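PDB 3E99: benzoate 1,2-dioxygenase beta subunit, which probably serves as the structural, non-catalytic subunit of the ring-hydroxylating oxygenase that converts benzoate to its cis-dihydrodiol. Local coordinates for residues T78-S81 / P86-R89; A28-Y33 / D71-I76; R99-A102 / H107-R110. One frame throughout, in Å; residues are numbered along the deposited sequence. Where two conformers were deposited one is given.

Interaction 1: residues T78-S81 / P86-R89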
loop_
_atom_site.group_PDB
_atom_site.type_symbol
_atom_site.label_atom_id
_atom_site.label_comp_id
_atom_site.label_asym_id
_atom_site.label_seq_id
_atom_site.Cartn_x
_atom_site.Cartn_y
_atom_site.Cartn_z
ATOM N N THR A 78 -2.751 -29.945 6.689
ATOM C CA THR A 78 -2.414 -31.295 6.221
ATOM C C THR A 78 -1.442 -31.241 5.047
ATOM O O THR A 78 -0.443 -31.937 5.037
ATOM C CB THR A 78 -3.661 -32.119 5.831
ATOM O OG1 THR A 78 -4.530 -32.183 6.950
ATOM C CG2 THR A 78 -3.271 -33.532 5.447
ATOM N N GLU A 79 -1.719 -30.372 4.084
ATOM C CA GLU A 79 -0.810 -30.163 2.953
ATOM C C GLU A 79 0.589 -29.754 3.417
ATOM O O GLU A 79 1.583 -30.264 2.932
ATOM C CB GLU A 79 -1.390 -29.093 1.995
ATOM C CG GLU A 79 -2.623 -29.609 1.239
ATOM C CD GLU A 79 -3.317 -28.567 0.375
ATOM O OE1 GLU A 79 -3.132 -27.330 0.589
ATOM O OE2 GLU A 79 -4.088 -29.021 -0.511
ATOM N N ARG A 80 0.667 -28.836 4.369
ATOM C CA ARG A 80 1.942 -28.322 4.830
ATOM C C ARG A 80 2.743 -29.296 5.668
ATOM O O ARG A 80 3.964 -29.200 5.746
ATOM C CB ARG A 80 1.722 -27.013 5.594
ATOM C CG ARG A 80 1.268 -25.877 4.681
ATOM C CD ARG A 80 0.947 -24.619 5.451
ATOM N NE ARG A 80 2.111 -24.200 6.217
ATOM C CZ ARG A 80 3.140 -23.526 5.712
ATOM N NH1 ARG A 80 3.139 -23.171 4.434
ATOM N NH2 ARG A 80 4.167 -23.210 6.502
ATOM N N SER A 81 2.072 -30.262 6.283
ATOM C CA SER A 81 2.736 -31.108 7.248
ATOM C C SER A 81 3.733 -32.066 6.577
ATOM O O SER A 81 4.654 -32.529 7.220
ATOM C CB SER A 81 1.701 -31.863 8.068
ATOM O OG SER A 81 1.081 -32.830 7.271
ATOM N N PRO A 86 11.291 -25.005 -0.877
ATOM C CA PRO A 86 10.801 -23.688 -0.495
ATOM C C PRO A 86 9.302 -23.641 -0.139
ATOM O O PRO A 86 8.460 -24.282 -0.777
ATOM C CB PRO A 86 11.062 -22.854 -1.749
ATOM C CG PRO A 86 10.980 -23.824 -2.847
ATOM C CD PRO A 86 11.521 -25.103 -2.329
ATOM N N ASP A 87 8.994 -22.872 0.890
ATOM C CA ASP A 87 7.627 -22.605 1.279
ATOM C C ASP A 87 7.125 -21.447 0.448
ATOM O O ASP A 87 7.919 -20.799 -0.250
ATOM C CB ASP A 87 7.575 -22.247 2.764
ATOM C CG ASP A 87 6.158 -22.311 3.338
ATOM O OD1 ASP A 87 5.245 -22.828 2.659
ATOM O OD2 ASP A 87 5.973 -21.827 4.471
ATOM N N THR A 88 5.818 -21.192 0.526
ATOM C CA THR A 88 5.189 -19.999 -0.057
ATOM C C THR A 88 5.166 -18.865 0.960
ATOM O O THR A 88 4.565 -19.009 2.031
ATOM C CB THR A 88 3.745 -20.297 -0.463
ATOM O OG1 THR A 88 3.729 -21.385 -1.403
ATOM C CG2 THR A 88 3.114 -19.101 -1.128
ATOM N N ARG A 89 5.861 -17.769 0.659
ATOM C CA ARG A 89 5.868 -16.605 1.545
ATOM C C ARG A 89 4.887 -15.596 1.000
ATOM O O ARG A 89 4.922 -15.298 -0.178
ATOM C CB ARG A 89 7.253 -15.999 1.622
ATOM C CG ARG A 89 8.317 -17.018 2.082
ATOM C CD ARG A 89 9.676 -16.484 1.889
ATOM N NE ARG A 89 10.668 -17.540 2.018
ATOM C CZ ARG A 89 11.862 -17.540 1.438
ATOM N NH1 ARG A 89 12.231 -16.538 0.662
ATOM N NH2 ARG A 89 12.700 -18.560 1.641
#

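Interaction 2: residues A28-Y33 / D71-I76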
loop_
_atom_site.group_PDB
_atom_site.type_symbol
_atom_site.label_atom_id
_atom_site.label_comp_id
_atom_site.label_asym_id
_atom_site.label_seq_id
_atom_site.Cartn_x
_atom_site.Cartn_y
_atom_site.Cartn_z
ATOM N N ALA A 28 -4.804 -18.809 15.498
ATOM C CA ALA A 28 -4.978 -17.389 15.877
ATOM C C ALA A 28 -5.792 -16.609 14.822
ATOM O O ALA A 28 -6.660 -15.772 15.154
ATOM C CB ALA A 28 -3.602 -16.738 16.104
ATOM N N TRP A 29 -5.508 -16.886 13.562
ATOM C CA TRP A 29 -6.245 -16.322 12.442
ATOM C C TRP A 29 -7.745 -16.657 12.515
ATOM O O TRP A 29 -8.576 -15.786 12.345
ATOM C CB TRP A 29 -5.675 -16.778 11.107
ATOM C CG TRP A 29 -6.461 -16.207 9.927
ATOM C CD1 TRP A 29 -6.459 -14.917 9.457
ATOM C CD2 TRP A 29 -7.404 -16.926 9.130
ATOM N NE1 TRP A 29 -7.320 -14.799 8.394
ATOM C CE2 TRP A 29 -7.928 -16.018 8.182
ATOM C CE3 TRP A 29 -7.835 -18.259 9.108
ATOM C CZ2 TRP A 29 -8.851 -16.397 7.212
ATOM C CZ3 TRP A 29 -8.804 -18.650 8.162
ATOM C CH2 TRP A 29 -9.316 -17.687 7.222
ATOM N N LEU A 30 -8.075 -17.929 12.717
ATOM C CA LEU A 30 -9.461 -18.341 12.827
ATOM C C LEU A 30 -10.132 -17.605 13.937
ATOM O O LEU A 30 -11.314 -17.329 13.833
ATOM C CB LEU A 30 -9.594 -19.864 13.058
ATOM C CG LEU A 30 -9.340 -20.712 11.815
ATOM C CD1 LEU A 30 -8.977 -22.184 12.164
ATOM C CD2 LEU A 30 -10.480 -20.604 10.793
ATOM N N ASP A 31 -9.405 -17.309 15.014
ATOM C CA ASP A 31 -10.012 -16.584 16.137
ATOM C C ASP A 31 -10.314 -15.123 15.862
ATOM O O ASP A 31 -10.925 -14.479 16.698
ATOM C CB ASP A 31 -9.154 -16.682 17.397
ATOM C CG ASP A 31 -9.377 -17.975 18.152
ATOM O OD1 ASP A 31 -10.460 -18.603 18.001
ATOM O OD2 ASP A 31 -8.448 -18.347 18.896
ATOM N N CYS A 32 -9.925 -14.606 14.700
ATOM C CA CYS A 32 -10.345 -13.260 14.292
ATOM C C CYS A 32 -11.738 -13.277 13.703
ATOM O O CYS A 32 -12.272 -12.190 13.388
ATOM C CB CYS A 32 -9.388 -12.673 13.228
ATOM S SG CYS A 32 -7.710 -12.476 13.799
ATOM N N TYR A 33 -12.300 -14.485 13.530
ATOM C CA TYR A 33 -13.607 -14.686 12.914
ATOM C C TYR A 33 -14.640 -15.198 13.909
ATOM O O TYR A 33 -14.378 -16.121 14.670
ATOM C CB TYR A 33 -13.554 -15.653 11.713
ATOM C CG TYR A 33 -12.794 -15.068 10.515
ATOM C CD1 TYR A 33 -11.408 -15.019 10.502
ATOM C CD2 TYR A 33 -13.472 -14.574 9.404
ATOM C CE1 TYR A 33 -10.712 -14.494 9.409
ATOM C CE2 TYR A 33 -12.793 -14.060 8.306
ATOM C CZ TYR A 33 -11.424 -13.968 8.325
ATOM O OH TYR A 33 -10.759 -13.443 7.214
ATOM N N ASP A 71 -12.435 -26.105 8.462
ATOM C CA ASP A 71 -12.099 -27.274 7.656
ATOM C C ASP A 71 -11.033 -26.944 6.609
ATOM O O ASP A 71 -10.170 -27.743 6.328
ATOM C CB ASP A 71 -13.335 -27.861 6.997
ATOM C CG ASP A 71 -14.406 -28.261 8.017
ATOM O OD1 ASP A 71 -14.082 -28.655 9.172
ATOM O OD2 ASP A 71 -15.586 -28.191 7.654
ATOM N N ARG A 72 -11.118 -25.776 6.015
ATOM C CA ARG A 72 -10.140 -25.382 5.020
ATOM C C ARG A 72 -8.757 -25.220 5.661
ATOM O O ARG A 72 -7.758 -25.620 5.080
ATOM C CB ARG A 72 -10.576 -24.099 4.334
ATOM C CG ARG A 72 -9.806 -23.790 3.078
ATOM C CD ARG A 72 -10.361 -22.521 2.414
ATOM N NE ARG A 72 -11.343 -22.816 1.368
ATOM C CZ ARG A 72 -11.161 -22.599 0.065
ATOM N NH1 ARG A 72 -10.017 -22.114 -0.407
ATOM N NH2 ARG A 72 -12.133 -22.898 -0.788
ATOM N N VAL A 73 -8.709 -24.644 6.852
ATOM C CA VAL A 73 -7.438 -24.538 7.601
ATOM C C VAL A 73 -6.892 -25.933 7.907
ATOM O O VAL A 73 -5.688 -26.144 7.833
ATOM C CB VAL A 73 -7.615 -23.685 8.897
ATOM C CG1 VAL A 73 -6.537 -23.992 9.929
ATOM C CG2 VAL A 73 -7.704 -22.196 8.575
ATOM N N PHE A 74 -7.758 -26.893 8.240
ATOM C CA PHE A 74 -7.325 -28.257 8.464
ATOM C C PHE A 74 -6.648 -28.784 7.199
ATOM O O PHE A 74 -5.605 -29.399 7.298
ATOM C CB PHE A 74 -8.471 -29.230 8.854
ATOM C CG PHE A 74 -7.952 -30.533 9.456
ATOM C CD1 PHE A 74 -7.609 -31.620 8.654
ATOM C CD2 PHE A 74 -7.757 -30.626 10.822
ATOM C CE1 PHE A 74 -7.108 -32.749 9.202
ATOM C CE2 PHE A 74 -7.271 -31.759 11.392
ATOM C CZ PHE A 74 -6.948 -32.831 10.594
ATOM N N ARG A 75 -7.261 -28.558 6.018
ATOM C CA ARG A 75 -6.660 -29.011 4.740
ATOM C C ARG A 75 -5.280 -28.369 4.498
ATOM O O ARG A 75 -4.340 -29.036 4.072
ATOM C CB ARG A 75 -7.584 -28.754 3.518
ATOM C CG ARG A 75 -6.946 -29.240 2.182
ATOM C CD ARG A 75 -7.728 -28.870 0.883
ATOM N NE ARG A 75 -8.129 -27.453 0.764
ATOM C CZ ARG A 75 -7.317 -26.388 0.601
ATOM N NH1 ARG A 75 -5.992 -26.493 0.561
ATOM N NH2 ARG A 75 -7.855 -25.175 0.499
ATOM N N ILE A 76 -5.179 -27.083 4.766
ATOM C CA ILE A 76 -3.915 -26.379 4.610
ATOM C C ILE A 76 -2.846 -26.972 5.532
ATOM O O ILE A 76 -1.708 -27.212 5.126
ATOM C CB ILE A 76 -4.097 -24.866 4.807
ATOM C CG1 ILE A 76 -4.806 -24.261 3.560
ATOM C CG2 ILE A 76 -2.735 -24.187 5.069
ATOM C CD1 ILE A 76 -5.589 -23.012 3.836
#

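Interaction 3: residues R99-A102 / H107-R110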
loop_
_atom_site.group_PDB
_atom_site.type_symbol
_atom_site.label_atom_id
_atom_site.label_comp_id
_atom_site.label_asym_id
_atom_site.label_seq_id
_atom_site.Cartn_x
_atom_site.Cartn_y
_atom_site.Cartn_z
ATOM N N ARG A 99 -14.326 3.617 6.073
ATOM C CA ARG A 99 -15.439 3.192 6.911
ATOM C C ARG A 99 -16.740 3.464 6.178
ATOM O O ARG A 99 -16.922 4.540 5.645
ATOM C CB ARG A 99 -15.412 3.963 8.229
ATOM C CG ARG A 99 -14.189 3.611 9.090
ATOM C CD ARG A 99 -14.212 4.397 10.402
ATOM N NE ARG A 99 -15.454 4.168 11.152
ATOM C CZ ARG A 99 -15.817 4.889 12.201
ATOM N NH1 ARG A 99 -15.034 5.880 12.627
ATOM N NH2 ARG A 99 -16.981 4.636 12.816
ATOM N N GLU A 100 -17.644 2.488 6.166
ATOM C CA GLU A 100 -18.913 2.636 5.469
ATOM C C GLU A 100 -20.096 2.839 6.411
ATOM O O GLU A 100 -20.965 3.668 6.132
ATOM C CB GLU A 100 -19.142 1.416 4.613
ATOM C CG GLU A 100 -18.227 1.378 3.431
ATOM C CD GLU A 100 -18.566 0.249 2.498
ATOM O OE1 GLU A 100 -18.957 -0.826 2.983
ATOM O OE2 GLU A 100 -18.444 0.453 1.289
ATOM N N SER A 101 -20.144 2.074 7.493
ATOM C CA SER A 101 -21.212 2.221 8.489
ATOM C C SER A 101 -20.808 1.651 9.825
ATOM O O SER A 101 -19.796 0.978 9.923
ATOM C CB SER A 101 -22.458 1.521 8.009
ATOM O OG SER A 101 -22.203 0.130 7.927
ATOM N N ALA A 102 -21.619 1.954 10.844
ATOM C CA ALA A 102 -21.531 1.378 12.173
ATOM C C ALA A 102 -22.926 1.121 12.696
ATOM O O ALA A 102 -23.833 1.943 12.539
ATOM C CB ALA A 102 -20.777 2.291 13.123
ATOM N N HIS A 107 -18.919 -2.651 12.899
ATOM C CA HIS A 107 -18.340 -1.646 12.026
ATOM C C HIS A 107 -18.079 -2.260 10.668
ATOM O O HIS A 107 -17.529 -3.354 10.586
ATOM C CB HIS A 107 -17.051 -1.122 12.642
ATOM C CG HIS A 107 -17.278 -0.220 13.812
ATOM N ND1 HIS A 107 -17.301 1.147 13.693
ATOM C CD2 HIS A 107 -17.519 -0.492 15.118
ATOM C CE1 HIS A 107 -17.553 1.685 14.874
ATOM N NE2 HIS A 107 -17.690 0.713 15.758
ATOM N N THR A 108 -18.525 -1.585 9.610
ATOM C CA THR A 108 -18.363 -2.071 8.258
ATOM C C THR A 108 -17.414 -1.144 7.501
ATOM O O THR A 108 -17.606 0.079 7.494
ATOM C CB THR A 108 -19.730 -2.173 7.541
ATOM O OG1 THR A 108 -20.609 -3.056 8.268
ATOM C CG2 THR A 108 -19.582 -2.720 6.107
ATOM N N VAL A 109 -16.389 -1.734 6.858
ATOM C CA VAL A 109 -15.367 -0.991 6.129
ATOM C C VAL A 109 -15.122 -1.666 4.778
ATOM O O VAL A 109 -15.403 -2.869 4.614
ATOM C CB VAL A 109 -14.037 -0.963 6.911
ATOM C CG1 VAL A 109 -14.234 -0.208 8.268
ATOM C CG2 VAL A 109 -13.557 -2.381 7.161
ATOM N N ARG A 110 -14.597 -0.913 3.827
ATOM C CA ARG A 110 -14.097 -1.489 2.576
ATOM C C ARG A 110 -12.661 -1.100 2.393
ATOM O O ARG A 110 -12.188 -0.087 2.958
ATOM C CB ARG A 110 -14.899 -1.014 1.383
ATOM C CG ARG A 110 -14.743 0.434 1.048
ATOM C CD ARG A 110 -15.468 0.803 -0.172
ATOM N NE ARG A 110 -14.861 0.307 -1.393
ATOM C CZ ARG A 110 -15.533 0.121 -2.524
ATOM N NH1 ARG A 110 -16.837 0.379 -2.606
ATOM N NH2 ARG A 110 -14.891 -0.280 -3.605
HETATM O O HOH W 1 -17.394 2.092 10.910
HETATM O O HOH W 2 -18.604 2.143 -0.685
#

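Interaction 1: residues T78-S81 / P86-R89
A salt bridge between R80 and D87 makes this surface contact, where the C-terminal part of helix 66-82 faces the loop leading into strand 89-103. The domain has the NTF2-like cone, a curved mixed sheet with helices packed against it, and the bridge spans the helix-to-strand connection. R80 meets the carboxylate end-on with two nitrogens. NH1 meets the syn lone pair of D87 OD1 at 2.8 Å, with that oxygen tilted from the guanidinium plane. NH2 lies 3.0 Å from D87 OD2, in the guanidinium plane. The two flat groups are turned 41° apart, so the grip is twisted, and OD2 is met out of the carboxylate plane. A weaker bond runs from NH1 to OD2. The R80 chain bends at chi3 (58°), which swings the guanidinium across to the loop. K24 packs against both R80 and D87. Just beyond, R89 begins strand 89-103 and forms a salt bridge with D153 of a second subunit, so this loop runs close to a subunit boundary. D87 also folds back on its own chain. Its CG is anti to the backbone N (chi1 -165°), and OD1 takes a weak bond of 2.7 Å from T88 N.

Interaction 2: residues A28-Y33 / D71-I76
W29 and L30 close around V73, packing the short helix 26-30 against helix 66-82. Both helices belong to the helical layer of the NTF2-like cone. The contact is buried and wholly apolar. W29 comes first along the chain. Its CG is anti to the backbone N (chi1 179°), and the six-membered part of the indole reaches V73 obliquely, with CZ3 3.7 Å from CG2. The other end of the indole is polar: NE1 bonds to E17 of helix 7-22, which is also hydrogen-bonded to Y33 OH. L20 and L21 of the same helix pack on W29 too. L30 follows and meets V73 tip to tip. Its CD1 sits 3.8 Å from V73 CG1 and equally near CG2, while CD2 approaches CG2 at 3.9 Å. CG2 of V73 thus touches both residues of the short helix, and CG1 meets L30. W26 and L69 extend this apolar cluster. A type I turn runs from L30 to Y33, with Y33 N bonded to L30 O at 3.0 Å. The turn brings the Y33 ring against one face of the indole. C32 joins I143 through backbone bonds, which ties the turn to the sheet. Y33 CE1 lies 3.2 Å from the plane of the W29 ring, offset toward its rim.

Interaction 3: residues R99-A102 / H107-R110
E100 and S101 both bond to T108 across the antiparallel hairpin of strands 89-103 and 106-119. This is a classic beta bulge. T108 O accepts from E100 N at 2.8 Å and from S101 N at 3.2 Å. In return T108 N bonds S101 O at 2.9 Å. The extra residue shifts the register by one between the non-hydrogen-bonded pair R99-V109 and the hydrogen-bonded pair S101-T108; A102-H107 follows as a non-hydrogen-bonded pair. R99, A102, H107 and V109 share one face of the sheet. There R99 and H107 lie side by side, with guanidinium and imidazole planes 56° apart. Water 1 sits in the plane of both groups. It accepts from R99 NE, bonds H107 ND1 at 2.9 Å, and donates to S101 O at 2.8 Å. The R99 chain bends at chi3 (56°), which turns its end toward this water. I10 of helix 7-22 packs on R99, H107 and V109. S101 and T108 lie on the other face. At the bulge, E100 OE2 touches R110 CD at 3.3 Å, and water 2 links OE2 to R110 NH1. OE1 forms a salt bridge with R131 of strand 122-135, on the far side of strand 106-119. The carboxylate is therefore held by one arginine directly and tied to another through water, an arrangement that would probably favour its ionised form.

From the N terminus, the chain first enters interaction 2 at helix 26-30. It passes through strands 37-42 and 59-63 and returns on helix 66-82, where interaction 2 closes a loop of 37 residues. The same helix then opens interaction 1, which closes a short connection of four residues before strand 89-103. Interaction 3 follows near the end of that strand and closes the hairpin with strand 106-119, again across four residues. The three are in series; none nests or crosses. Interactions 1 and 2 share helix 66-82, with centres about 15 Å apart. Interaction 3 lies on the opposite side of the chain's centre from both. Together they join helix to helix, helix to sheet entry, and strand to strand.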